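Uncharacterized protein PSPTO_3016 (PDB 3H9X) is of unknown function but, as an MmcQ/YjbR family member with a "double wing" fold, probably binds DNA. Local coordinates at residues A[45-50]-A[56-61]; A[72-75]-A[79-82]; A[19-24]-A[28-33]; A[12-17]-A[38-43]. All coordinates share one frame; numbering follows the deposited sequence.

The four contacts lie along one antiparallel sheet whose strands run in the order 29-32, 39-47, 58-65, 91-95 and 80-82. Strand 39-47 serves both contact 4, near its start, and contact 1, at its far end, with centres about 22 Å apart. Contact 3 sets a loop on edge strand 29-32 and is nested inside the loop closed by contact 4, which joins the segment after helix 3-13 to strand 39-47; their centres are about 10 Å apart. Contact 1 follows along the chain and closes the hairpin of strands 39-47 and 58-65. Contact 2 comes last and sets helix 71-74 on edge strand 80-82, about 23 Å from contact 3 between centres.

Contact 1 of 4, residues A[45-50]-A[56-61]; sequences DIPAEK and DKRVDV
The beta hairpin formed by strands 39-47 and 58-65, the second and third strands across the antiparallel sheet of this double-wing fold, is held at its loop end by pairing of Ile46 with Val59. These two form a hydrogen-bonded antiparallel pair: Ile46 N donates to Val59 O at 2.8 Å and Val59 N to Ile46 O at 2.7 Å. Past Pro47, where the strand gives way to a 3-10 turn, Ala48 N adds one more backbone bond, to Lys57 O at 2.8 Å.

On one face of the hairpin the apolar groups gather. Ile46 CG1 lies 3.7 Å from Val59 CG2, Ile46 CD1 reaches Val61 CG2, and the methyl of Ala48 rests against Val59 CG1 and the CG of Lys57. Leu95 of the adjoining strand 91-95 packs against Val59 and Val61.

The other face is polar. Asp45 and Asp60 form a non-hydrogen-bonded pair there, and Arg3 of helix 3-13 makes a salt bridge to Asp60 OD2. Arg58, its chain bent at chi2 (-98°) and chi3, lies alongside Pro47, whose CG is over one face of the guanidinium, 3.7 Å from Arg58 NH1. The bend brings Arg58 to the carboxylate of Asp45 in a salt bridge. Arg58 NH2 meets Asp45 OD2 at 3.0 Å from above the carboxylate plane, and a weak bond runs from the same NH2 to the backbone O of Asp45.

Contact 2 of 4, residues A[72-75]-A[79-82]; sequences GSLR and GIYP
The backbones of 72-75 and 79-82 approach where helix 71-74 and the residue after it pass beside strand 80-82, an outermost strand of the five-stranded antiparallel sheet of the double-wing fold, Arg75 and Ile80 having their CA atoms 5.1 Å apart. No hydrogen bond links the segments, and the carbonyl oxygens Arg75 O and Ile80 O stand 3.4 Å from each other as two acceptors. The strand bonds instead with its partner in the sheet, strand 91-95, through backbone bonds between Gly79 and Leu95 and between Tyr81 and Thr93.

Ile80 points toward Leu74 and Arg75. With CG1 anti to its carbonyl carbon (chi1 -62°), it brings CD1 to 3.6 Å from Leu74 O and 4.3 Å from Leu74 CG, while its other branch, CG2, lies near the same carbonyl oxygen and Arg75 CA. Ile92 of the adjoining strand and Leu100 also touch Ile80, which is buried, and Val66 packs on Leu74.

Nearer the surface, Arg75 reaches along the strand toward Pro82. Its CG passes 4.0 Å from Tyr81 O, and the chain bends at chi3 (60°). The Arg75 side chain crosses Pro82 at about a right angle, its guanidinium face against the ring, with Pro82 CB 3.6 Å above the guanidinium plane over its centre and Pro82 CG close to both Arg75 NE and Arg75 NH2.

Contact 3 of 4, residues A[19-24]-A[28-33]; sequences DHPWEK and YAVFRH
Asp19 and Val30 join the backbones in a single antiparallel bridge, Asp19 N giving a bond to Val30 O at 3.1 Å and Val30 N one to Asp19 O at 2.9 Å. Around this bridge the side chains of Asp19 to Trp22 meet residues 28 to 32.

Asp19 faces Arg32, whose chain bends at chi2 (-106°) to bring its guanidinium edge to the acid. The resulting salt bridge has Arg32 NE 3.1 Å from Asp19 OD2, the oxygen lying in the guanidinium plane but being met from above its own carboxylate plane. At the other end, His20 ND1 donates to Tyr28 O at 3.3 Å; the acceptor lies in the imidazole plane, whereas the nitrogen stands above the carbonyl plane.

Between these polar links, Val30 CG2 meets Pro21 CG at 3.8 Å. Its other methyl, CG1, is 3.6 Å from Trp22 CZ3, and Trp22 CE3 is 3.6 Å from Tyr28 CB.

The loop 19-24, which follows helix 3-13, thereby extends along the outermost strand. On the strand's other side, 29-32 pairs with 39-47, where Trp39 packs on Val30 and Ile46 touches Tyr28.

Contact 4 of 4, residues A[12-17]-A[38-43]; sequences KKYDTK and KWYALL
The ring of Tyr40 turns its edge toward a face of Tyr14, an edge-to-face (T-shaped) pair with centroids 5.7 Å apart and planes at 59°. Thr16 OG1 lies at the edge of the Tyr40 ring, near its plane, and over one face of the Tyr14 ring sits Lys13 NZ, 3.3 Å above the plane and offset toward the rim. Tyr40 OH leads the approach: it lies 3.7 Å from Tyr14 CB and 3.8 Å from Tyr14 CD2.

The same hydroxyl is hydrogen-bonded to Thr16 OG1 at 3.2 Å, where either oxygen could be the donor. The two side chains approach head-on from the two segments, and CG of Tyr40 sits between its own N and carbonyl carbon (chi1 71°), which sends the ring from strand 39-47 toward the segment leaving helix 3-13.

Tyr40 and Ala41 both sit across from Phe31, a classic beta bulge in the antiparallel pairing of strands 39-47 and 29-32. The C-terminal helix 102-115 adjoins this junction: Phe113 meets both tyrosine rings, edge-to-face in the case of Tyr40. At the far end of the Tyr14 ring, the hydroxyl is hydrogen-bonded to Glu110 OE1, and the carbonyl oxygen of Tyr40 is bonded to Ser112 OG.

Contact 1 of 4, residues A[45-50]-A[56-61]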
loop_
_atom_site.group_PDB
_atom_site.type_symbol
_atom_site.label_atom_id
_atom_site.label_comp_id
_atom_site.label_asym_id
_atom_site.label_seq_id
_atom_site.Cartn_x
_atom_site.Cartn_y
_atom_site.Cartn_z
ATOM N N ASP A 45 -8.807 0.373 -4.269
ATOM C CA ASP A 45 -9.386 -0.570 -5.208
ATOM C C ASP A 45 -9.358 0.182 -6.535
ATOM O O ASP A 45 -10.118 1.130 -6.711
ATOM C CB ASP A 45 -10.826 -0.867 -4.820
ATOM C CG ASP A 45 -11.547 -1.686 -5.862
ATOM O OD1 ASP A 45 -11.122 -2.842 -6.095
ATOM O OD2 ASP A 45 -12.536 -1.176 -6.440
ATOM N N ILE A 46 -8.495 -0.229 -7.460
ATOM C CA ILE A 46 -8.379 0.483 -8.736
ATOM C C ILE A 46 -8.452 -0.383 -9.987
ATOM O O ILE A 46 -8.331 -1.609 -9.920
ATOM C CB ILE A 46 -7.043 1.269 -8.821
ATOM C CG1 ILE A 46 -5.865 0.291 -8.745
ATOM C CG2 ILE A 46 -6.968 2.287 -7.701
ATOM C CD1 ILE A 46 -4.522 0.893 -9.089
ATOM N N PRO A 47 -8.666 0.254 -11.155
ATOM C CA PRO A 47 -8.742 -0.472 -12.425
ATOM C C PRO A 47 -7.344 -1.026 -12.747
ATOM O O PRO A 47 -6.367 -0.285 -12.746
ATOM C CB PRO A 47 -9.172 0.613 -13.412
ATOM C CG PRO A 47 -9.974 1.544 -12.564
ATOM C CD PRO A 47 -9.122 1.648 -11.335
ATOM N N ALA A 48 -7.249 -2.323 -13.012
ATOM C CA ALA A 48 -5.970 -2.941 -13.311
ATOM C C ALA A 48 -5.112 -2.090 -14.255
ATOM O O ALA A 48 -3.900 -1.936 -14.037
ATOM C CB ALA A 48 -6.193 -4.329 -13.900
ATOM N N GLU A 49 -5.749 -1.519 -15.280
ATOM C CA GLU A 49 -5.066 -0.688 -16.288
ATOM C C GLU A 49 -4.203 0.450 -15.708
ATOM O O GLU A 49 -3.069 0.635 -16.143
ATOM C CB GLU A 49 -6.097 -0.105 -17.275
ATOM C CG GLU A 49 -7.053 0.916 -16.648
ATOM C CD GLU A 49 -7.540 1.988 -17.644
ATOM O OE1 GLU A 49 -6.681 2.605 -18.346
ATOM O OE2 GLU A 49 -8.782 2.236 -17.701
ATOM N N LYS A 50 -4.741 1.198 -14.740
ATOM C CA LYS A 50 -4.026 2.304 -14.089
ATOM C C LYS A 50 -2.579 1.986 -13.632
ATOM O O LYS A 50 -1.787 2.915 -13.397
ATOM C CB LYS A 50 -4.812 2.820 -12.876
ATOM C CG LYS A 50 -6.077 3.624 -13.198
ATOM C CD LYS A 50 -5.729 5.064 -13.590
ATOM C CE LYS A 50 -6.972 5.920 -13.921
ATOM N NZ LYS A 50 -7.622 5.506 -15.208
ATOM N N ASP A 56 -9.735 -6.150 -18.420
ATOM C CA ASP A 56 -10.720 -5.159 -17.932
ATOM C C ASP A 56 -11.224 -5.616 -16.552
ATOM O O ASP A 56 -12.391 -5.991 -16.369
ATOM C CB ASP A 56 -11.896 -5.027 -18.925
ATOM C CG ASP A 56 -12.816 -3.834 -18.611
ATOM O OD1 ASP A 56 -13.723 -3.533 -19.449
ATOM O OD2 ASP A 56 -12.645 -3.196 -17.529
ATOM N N LYS A 57 -10.315 -5.565 -15.585
ATOM C CA LYS A 57 -10.602 -5.986 -14.232
ATOM C C LYS A 57 -10.095 -4.976 -13.208
ATOM O O LYS A 57 -9.238 -4.163 -13.526
ATOM C CB LYS A 57 -9.914 -7.313 -13.981
ATOM C CG LYS A 57 -8.425 -7.200 -14.069
ATOM C CD LYS A 57 -7.777 -8.348 -13.301
ATOM C CE LYS A 57 -6.247 -8.208 -13.334
ATOM N NZ LYS A 57 -5.534 -9.125 -12.372
ATOM N N ARG A 58 -10.622 -5.032 -11.984
ATOM C CA ARG A 58 -10.163 -4.144 -10.916
ATOM C C ARG A 58 -9.107 -4.925 -10.095
ATOM O O ARG A 58 -8.991 -6.159 -10.211
ATOM C CB ARG A 58 -11.310 -3.767 -9.961
ATOM C CG ARG A 58 -12.719 -3.586 -10.541
ATOM C CD ARG A 58 -13.044 -2.139 -10.789
ATOM N NE ARG A 58 -12.565 -1.302 -9.703
ATOM C CZ ARG A 58 -12.610 0.030 -9.718
ATOM N NH1 ARG A 58 -13.116 0.679 -10.762
ATOM N NH2 ARG A 58 -12.147 0.725 -8.688
ATOM N N VAL A 59 -8.359 -4.198 -9.260
ATOM C CA VAL A 59 -7.341 -4.787 -8.370
ATOM C C VAL A 59 -7.277 -4.028 -7.021
ATOM O O VAL A 59 -7.624 -2.845 -6.944
ATOM C CB VAL A 59 -5.911 -4.755 -8.998
ATOM C CG1 VAL A 59 -5.828 -5.711 -10.177
ATOM C CG2 VAL A 59 -5.557 -3.347 -9.440
ATOM N N ASP A 60 -6.866 -4.708 -5.957
ATOM C CA ASP A 60 -6.726 -4.046 -4.667
ATOM C C ASP A 60 -5.240 -3.918 -4.411
ATOM O O ASP A 60 -4.521 -4.915 -4.420
ATOM C CB ASP A 60 -7.384 -4.849 -3.544
ATOM C CG ASP A 60 -8.819 -4.421 -3.285
ATOM O OD1 ASP A 60 -9.415 -3.774 -4.181
ATOM O OD2 ASP A 60 -9.345 -4.741 -2.188
ATOM N N VAL A 61 -4.786 -2.689 -4.181
ATOM C CA VAL A 61 -3.370 -2.408 -3.959
ATOM C C VAL A 61 -3.146 -1.561 -2.702
ATOM O O VAL A 61 -4.058 -0.897 -2.227
ATOM C CB VAL A 61 -2.756 -1.675 -5.220
ATOM C CG1 VAL A 61 -3.138 -2.426 -6.481
ATOM C CG2 VAL A 61 -3.260 -0.224 -5.315
#

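Contact 2 of 4, residues A[72-75]-A[79-82]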
loop_
_atom_site.group_PDB
_atom_site.type_symbol
_atom_site.label_atom_id
_atom_site.label_comp_id
_atom_site.label_asym_id
_atom_site.label_seq_id
_atom_site.Cartn_x
_atom_site.Cartn_y
_atom_site.Cartn_z
ATOM N N GLY A 72 13.848 1.674 -7.019
ATOM C CA GLY A 72 14.260 1.080 -8.275
ATOM C C GLY A 72 14.327 -0.434 -8.222
ATOM O O GLY A 72 13.822 -1.103 -9.126
ATOM N N SER A 73 14.946 -0.972 -7.168
ATOM C CA SER A 73 15.095 -2.418 -6.974
ATOM C C SER A 73 13.785 -3.135 -6.615
ATOM O O SER A 73 13.492 -4.215 -7.131
ATOM C CB SER A 73 16.142 -2.680 -5.892
ATOM O OG SER A 73 15.851 -1.942 -4.723
ATOM N N LEU A 74 13.004 -2.540 -5.722
ATOM C CA LEU A 74 11.728 -3.120 -5.335
ATOM C C LEU A 74 10.825 -3.247 -6.554
ATOM O O LEU A 74 10.307 -4.322 -6.821
ATOM C CB LEU A 74 11.045 -2.246 -4.289
ATOM C CG LEU A 74 11.023 -2.757 -2.845
ATOM C CD1 LEU A 74 12.420 -3.169 -2.414
ATOM C CD2 LEU A 74 10.476 -1.674 -1.916
ATOM N N ARG A 75 10.644 -2.152 -7.294
ATOM C CA ARG A 75 9.791 -2.141 -8.488
ATOM C C ARG A 75 10.107 -3.230 -9.489
ATOM O O ARG A 75 9.291 -3.521 -10.354
ATOM C CB ARG A 75 9.875 -0.785 -9.195
ATOM C CG ARG A 75 9.038 0.299 -8.542
ATOM C CD ARG A 75 9.297 1.682 -9.128
ATOM N NE ARG A 75 9.011 1.781 -10.556
ATOM C CZ ARG A 75 9.118 2.908 -11.254
ATOM N NH1 ARG A 75 9.493 4.029 -10.658
ATOM N NH2 ARG A 75 8.867 2.909 -12.554
ATOM N N GLY A 79 4.828 -8.073 -8.720
ATOM C CA GLY A 79 3.781 -7.702 -7.780
ATOM C C GLY A 79 3.923 -6.293 -7.224
ATOM O O GLY A 79 3.003 -5.784 -6.579
ATOM N N ILE A 80 5.078 -5.677 -7.470
ATOM C CA ILE A 80 5.372 -4.325 -7.015
ATOM C C ILE A 80 5.434 -3.450 -8.256
ATOM O O ILE A 80 6.135 -3.765 -9.214
ATOM C CB ILE A 80 6.712 -4.277 -6.264
ATOM C CG1 ILE A 80 6.626 -5.174 -5.026
ATOM C CG2 ILE A 80 7.041 -2.855 -5.867
ATOM C CD1 ILE A 80 7.942 -5.432 -4.336
ATOM N N TYR A 81 4.670 -2.363 -8.235
ATOM C CA TYR A 81 4.599 -1.431 -9.351
ATOM C C TYR A 81 4.930 -0.020 -8.867
ATOM O O TYR A 81 5.119 0.198 -7.676
ATOM C CB TYR A 81 3.186 -1.456 -9.963
ATOM C CG TYR A 81 2.715 -2.817 -10.402
ATOM C CD1 TYR A 81 2.400 -3.802 -9.468
ATOM C CD2 TYR A 81 2.635 -3.146 -11.759
ATOM C CE1 TYR A 81 2.029 -5.088 -9.874
ATOM C CE2 TYR A 81 2.256 -4.430 -12.175
ATOM C CZ TYR A 81 1.961 -5.397 -11.225
ATOM O OH TYR A 81 1.639 -6.685 -11.622
ATOM N N PRO A 82 5.029 0.947 -9.796
ATOM C CA PRO A 82 5.328 2.346 -9.475
ATOM C C PRO A 82 4.186 2.953 -8.653
ATOM O O PRO A 82 3.022 2.619 -8.860
ATOM C CB PRO A 82 5.447 2.989 -10.851
ATOM C CG PRO A 82 5.984 1.874 -11.678
ATOM C CD PRO A 82 5.130 0.726 -11.249
#

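Contact 3 of 4, residues A[19-24]-A[28-33]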
loop_
_atom_site.group_PDB
_atom_site.type_symbol
_atom_site.label_atom_id
_atom_site.label_comp_id
_atom_site.label_asym_id
_atom_site.label_seq_id
_atom_site.Cartn_x
_atom_site.Cartn_y
_atom_site.Cartn_z
ATOM N N ASP A 19 -8.853 4.832 7.998
ATOM C CA ASP A 19 -9.535 6.092 7.739
ATOM C C ASP A 19 -9.990 6.175 6.291
ATOM O O ASP A 19 -9.386 5.566 5.410
ATOM C CB ASP A 19 -8.615 7.257 8.043
ATOM C CG ASP A 19 -9.140 8.102 9.145
ATOM O OD1 ASP A 19 -10.266 8.626 8.989
ATOM O OD2 ASP A 19 -8.445 8.236 10.172
ATOM N N HIS A 20 -11.052 6.930 6.037
ATOM C CA HIS A 20 -11.572 7.056 4.683
ATOM C C HIS A 20 -11.783 8.519 4.386
ATOM O O HIS A 20 -12.884 9.044 4.550
ATOM C CB HIS A 20 -12.890 6.297 4.561
ATOM C CG HIS A 20 -12.806 4.888 5.047
ATOM N ND1 HIS A 20 -12.180 3.891 4.333
ATOM C CD2 HIS A 20 -13.177 4.329 6.223
ATOM C CE1 HIS A 20 -12.165 2.781 5.046
ATOM N NE2 HIS A 20 -12.763 3.021 6.199
ATOM N N PRO A 21 -10.721 9.202 3.944
ATOM C CA PRO A 21 -10.751 10.625 3.616
ATOM C C PRO A 21 -11.651 11.004 2.461
ATOM O O PRO A 21 -12.290 12.049 2.496
ATOM C CB PRO A 21 -9.293 10.936 3.301
ATOM C CG PRO A 21 -8.548 9.939 4.110
ATOM C CD PRO A 21 -9.347 8.689 3.872
ATOM N N TRP A 22 -11.677 10.160 1.434
ATOM C CA TRP A 22 -12.468 10.403 0.227
ATOM C C TRP A 22 -13.896 9.909 0.308
ATOM O O TRP A 22 -14.149 8.723 0.473
ATOM C CB TRP A 22 -11.803 9.744 -0.980
ATOM C CG TRP A 22 -10.434 10.247 -1.235
ATOM C CD1 TRP A 22 -10.083 11.364 -1.938
ATOM C CD2 TRP A 22 -9.218 9.679 -0.750
ATOM N NE1 TRP A 22 -8.715 11.524 -1.923
ATOM C CE2 TRP A 22 -8.160 10.496 -1.202
ATOM C CE3 TRP A 22 -8.913 8.545 0.021
ATOM C CZ2 TRP A 22 -6.829 10.229 -0.902
ATOM C CZ3 TRP A 22 -7.585 8.283 0.319
ATOM C CH2 TRP A 22 -6.563 9.118 -0.147
ATOM N N GLU A 23 -14.830 10.833 0.165
ATOM C CA GLU A 23 -16.241 10.511 0.214
ATOM C C GLU A 23 -16.622 9.765 -1.051
ATOM O O GLU A 23 -17.397 8.815 -1.020
ATOM C CB GLU A 23 -17.056 11.805 0.328
ATOM C CG GLU A 23 -16.818 12.827 -0.812
ATOM C CD GLU A 23 -15.451 13.540 -0.767
ATOM O OE1 GLU A 23 -15.256 14.436 0.089
ATOM O OE2 GLU A 23 -14.572 13.202 -1.595
ATOM N N LYS A 24 -16.055 10.211 -2.164
ATOM C CA LYS A 24 -16.313 9.630 -3.477
ATOM C C LYS A 24 -15.838 8.184 -3.586
ATOM O O LYS A 24 -16.405 7.397 -4.342
ATOM C CB LYS A 24 -15.634 10.487 -4.558
ATOM C CG LYS A 24 -16.307 11.841 -4.819
ATOM C CD LYS A 24 -15.335 12.870 -5.425
ATOM C CE LYS A 24 -14.652 12.395 -6.724
ATOM N NZ LYS A 24 -15.539 12.369 -7.935
ATOM N N TYR A 28 -11.104 3.398 -0.772
ATOM C CA TYR A 28 -9.797 3.945 -0.477
ATOM C C TYR A 28 -9.709 4.163 1.030
ATOM O O TYR A 28 -10.574 4.800 1.615
ATOM C CB TYR A 28 -9.599 5.261 -1.229
ATOM C CG TYR A 28 -9.595 5.119 -2.735
ATOM C CD1 TYR A 28 -9.067 6.118 -3.546
ATOM C CD2 TYR A 28 -10.090 3.974 -3.350
ATOM C CE1 TYR A 28 -9.029 5.974 -4.935
ATOM C CE2 TYR A 28 -10.056 3.821 -4.732
ATOM C CZ TYR A 28 -9.525 4.817 -5.519
ATOM O OH TYR A 28 -9.477 4.636 -6.882
ATOM N N ALA A 29 -8.675 3.610 1.656
ATOM C CA ALA A 29 -8.485 3.744 3.092
ATOM C C ALA A 29 -7.029 4.045 3.395
ATOM O O ALA A 29 -6.140 3.413 2.838
ATOM C CB ALA A 29 -8.893 2.465 3.789
ATOM N N VAL A 30 -6.779 5.018 4.269
ATOM C CA VAL A 30 -5.403 5.357 4.633
ATOM C C VAL A 30 -5.097 4.914 6.061
ATOM O O VAL A 30 -5.996 4.770 6.883
ATOM C CB VAL A 30 -5.091 6.898 4.472
ATOM C CG1 VAL A 30 -5.469 7.371 3.085
ATOM C CG2 VAL A 30 -5.796 7.708 5.523
ATOM N N PHE A 31 -3.824 4.665 6.335
ATOM C CA PHE A 31 -3.399 4.252 7.661
ATOM C C PHE A 31 -2.320 5.214 8.115
ATOM O O PHE A 31 -1.274 5.323 7.474
ATOM C CB PHE A 31 -2.850 2.825 7.638
ATOM C CG PHE A 31 -3.880 1.796 7.286
ATOM C CD1 PHE A 31 -4.426 1.753 6.008
ATOM C CD2 PHE A 31 -4.332 0.888 8.239
ATOM C CE1 PHE A 31 -5.409 0.829 5.683
ATOM C CE2 PHE A 31 -5.317 -0.044 7.927
ATOM C CZ PHE A 31 -5.855 -0.073 6.645
ATOM N N ARG A 32 -2.573 5.928 9.206
ATOM C CA ARG A 32 -1.589 6.876 9.704
ATOM C C ARG A 32 -1.353 6.743 11.199
ATOM O O ARG A 32 -2.008 5.953 11.878
ATOM C CB ARG A 32 -2.023 8.302 9.389
ATOM C CG ARG A 32 -3.269 8.751 10.113
ATOM C CD ARG A 32 -4.457 8.813 9.178
ATOM N NE ARG A 32 -5.613 9.391 9.851
ATOM C CZ ARG A 32 -5.682 10.655 10.262
ATOM N NH1 ARG A 32 -6.773 11.100 10.872
ATOM N NH2 ARG A 32 -4.668 11.478 10.054
ATOM N N HIS A 33 -0.387 7.512 11.693
ATOM C CA HIS A 33 -0.045 7.520 13.111
ATOM C C HIS A 33 -0.942 8.511 13.832
ATOM O O HIS A 33 -1.390 9.495 13.240
ATOM C CB HIS A 33 1.406 7.949 13.340
ATOM C CG HIS A 33 2.421 7.046 12.715
ATOM N ND1 HIS A 33 2.807 7.166 11.396
ATOM C CD2 HIS A 33 3.149 6.031 13.233
ATOM C CE1 HIS A 33 3.734 6.262 11.133
ATOM N NE2 HIS A 33 3.962 5.559 12.227
#

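Contact 4 of 4, residues A[12-17]-A[38-43]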
loop_
_atom_site.group_PDB
_atom_site.type_symbol
_atom_site.label_atom_id
_atom_site.label_comp_id
_atom_site.label_asym_id
_atom_site.label_seq_id
_atom_site.Cartn_x
_atom_site.Cartn_y
_atom_site.Cartn_z
ATOM N N LYS A 12 -4.018 -5.086 14.442
ATOM C CA LYS A 12 -3.346 -5.828 15.497
ATOM C C LYS A 12 -1.893 -5.408 15.707
ATOM O O LYS A 12 -1.501 -5.082 16.821
ATOM C CB LYS A 12 -3.412 -7.329 15.202
ATOM C CG LYS A 12 -4.806 -7.847 14.891
ATOM C CD LYS A 12 -5.775 -7.675 16.059
ATOM C CE LYS A 12 -5.454 -8.619 17.213
ATOM N NZ LYS A 12 -6.449 -8.528 18.322
ATOM N N LYS A 13 -1.100 -5.413 14.641
ATOM C CA LYS A 13 0.311 -5.057 14.744
ATOM C C LYS A 13 0.590 -3.594 14.986
ATOM O O LYS A 13 1.715 -3.235 15.314
ATOM C CB LYS A 13 1.078 -5.483 13.490
ATOM C CG LYS A 13 1.661 -6.896 13.544
ATOM C CD LYS A 13 2.936 -6.992 14.382
ATOM C CE LYS A 13 4.102 -6.288 13.708
ATOM N NZ LYS A 13 3.793 -4.853 13.518
ATOM N N TYR A 14 -0.410 -2.740 14.820
ATOM C CA TYR A 14 -0.179 -1.316 15.019
ATOM C C TYR A 14 -1.320 -0.651 15.752
ATOM O O TYR A 14 -1.218 0.507 16.137
ATOM C CB TYR A 14 0.043 -0.615 13.670
ATOM C CG TYR A 14 1.233 -1.142 12.888
ATOM C CD1 TYR A 14 2.533 -0.871 13.290
ATOM C CD2 TYR A 14 1.051 -1.963 11.786
ATOM C CE1 TYR A 14 3.629 -1.416 12.612
ATOM C CE2 TYR A 14 2.129 -2.511 11.100
ATOM C CZ TYR A 14 3.417 -2.241 11.516
ATOM O OH TYR A 14 4.480 -2.822 10.849
ATOM N N ASP A 15 -2.413 -1.380 15.946
ATOM C CA ASP A 15 -3.562 -0.824 16.647
ATOM C C ASP A 15 -4.044 0.465 15.968
ATOM O O ASP A 15 -4.386 1.441 16.628
ATOM C CB ASP A 15 -3.171 -0.544 18.097
ATOM C CG ASP A 15 -4.362 -0.504 19.022
ATOM O OD1 ASP A 15 -5.095 0.509 19.011
ATOM O OD2 ASP A 15 -4.568 -1.499 19.750
ATOM N N THR A 16 -4.075 0.443 14.640
ATOM C CA THR A 16 -4.503 1.586 13.835
ATOM C C THR A 16 -5.868 1.322 13.211
ATOM O O THR A 16 -6.109 0.237 12.678
ATOM C CB THR A 16 -3.514 1.860 12.674
ATOM O OG1 THR A 16 -2.195 2.079 13.193
ATOM C CG2 THR A 16 -3.953 3.076 11.880
ATOM N N LYS A 17 -6.754 2.315 13.272
ATOM C CA LYS A 17 -8.086 2.187 12.681
ATOM C C LYS A 17 -8.056 2.820 11.288
ATOM O O LYS A 17 -7.583 3.942 11.121
ATOM C CB LYS A 17 -9.144 2.851 13.582
ATOM C CG LYS A 17 -10.047 3.914 12.923
ATOM C CD LYS A 17 -9.389 5.311 12.891
ATOM C CE LYS A 17 -10.179 6.322 12.044
ATOM N NZ LYS A 17 -11.626 6.440 12.408
ATOM N N LYS A 38 0.758 11.092 9.951
ATOM C CA LYS A 38 1.421 10.767 8.694
ATOM C C LYS A 38 0.983 9.406 8.156
ATOM O O LYS A 38 0.987 8.402 8.877
ATOM C CB LYS A 38 2.946 10.796 8.853
ATOM C CG LYS A 38 3.517 12.181 9.089
ATOM C CD LYS A 38 5.023 12.204 8.924
ATOM C CE LYS A 38 5.558 13.618 9.114
ATOM N NZ LYS A 38 6.966 13.796 8.637
ATOM N N TRP A 39 0.600 9.392 6.881
ATOM C CA TRP A 39 0.149 8.183 6.201
ATOM C C TRP A 39 1.323 7.256 6.006
ATOM O O TRP A 39 2.396 7.705 5.615
ATOM C CB TRP A 39 -0.408 8.525 4.820
ATOM C CG TRP A 39 -1.612 9.403 4.820
ATOM C CD1 TRP A 39 -2.180 10.038 5.898
ATOM C CD2 TRP A 39 -2.417 9.735 3.689
ATOM N NE1 TRP A 39 -3.287 10.735 5.502
ATOM C CE2 TRP A 39 -3.457 10.570 4.150
ATOM C CE3 TRP A 39 -2.365 9.407 2.324
ATOM C CZ2 TRP A 39 -4.436 11.085 3.294
ATOM C CZ3 TRP A 39 -3.338 9.917 1.478
ATOM C CH2 TRP A 39 -4.358 10.746 1.967
ATOM N N TYR A 40 1.127 5.967 6.265
ATOM C CA TYR A 40 2.197 4.998 6.072
ATOM C C TYR A 40 1.688 3.826 5.238
ATOM O O TYR A 40 2.423 2.900 4.941
ATOM C CB TYR A 40 2.744 4.537 7.439
ATOM C CG TYR A 40 1.821 3.653 8.262
ATOM C CD1 TYR A 40 1.727 2.284 8.005
ATOM C CD2 TYR A 40 1.046 4.183 9.294
ATOM C CE1 TYR A 40 0.879 1.456 8.755
ATOM C CE2 TYR A 40 0.190 3.361 10.052
ATOM C CZ TYR A 40 0.113 1.995 9.771
ATOM O OH TYR A 40 -0.738 1.168 10.478
ATOM N N ALA A 41 0.422 3.913 4.845
ATOM C CA ALA A 41 -0.247 2.884 4.061
ATOM C C ALA A 41 -1.515 3.437 3.388
ATOM O O ALA A 41 -2.350 4.069 4.041
ATOM C CB ALA A 41 -0.611 1.714 4.967
ATOM N N LEU A 42 -1.644 3.193 2.082
ATOM C CA LEU A 42 -2.795 3.646 1.295
ATOM C C LEU A 42 -3.435 2.444 0.590
ATOM O O LEU A 42 -2.880 1.894 -0.367
ATOM C CB LEU A 42 -2.350 4.648 0.229
ATOM C CG LEU A 42 -3.253 5.820 -0.183
ATOM C CD1 LEU A 42 -2.795 6.289 -1.554
ATOM C CD2 LEU A 42 -4.717 5.438 -0.229
ATOM N N LEU A 43 -4.608 2.052 1.066
ATOM C CA LEU A 43 -5.336 0.931 0.505
ATOM C C LEU A 43 -6.300 1.473 -0.533
ATOM O O LEU A 43 -7.039 2.407 -0.251
ATOM C CB LEU A 43 -6.116 0.227 1.612
ATOM C CG LEU A 43 -7.027 -0.918 1.208
ATOM C CD1 LEU A 43 -6.189 -2.046 0.707
ATOM C CD2 LEU A 43 -7.871 -1.341 2.384
#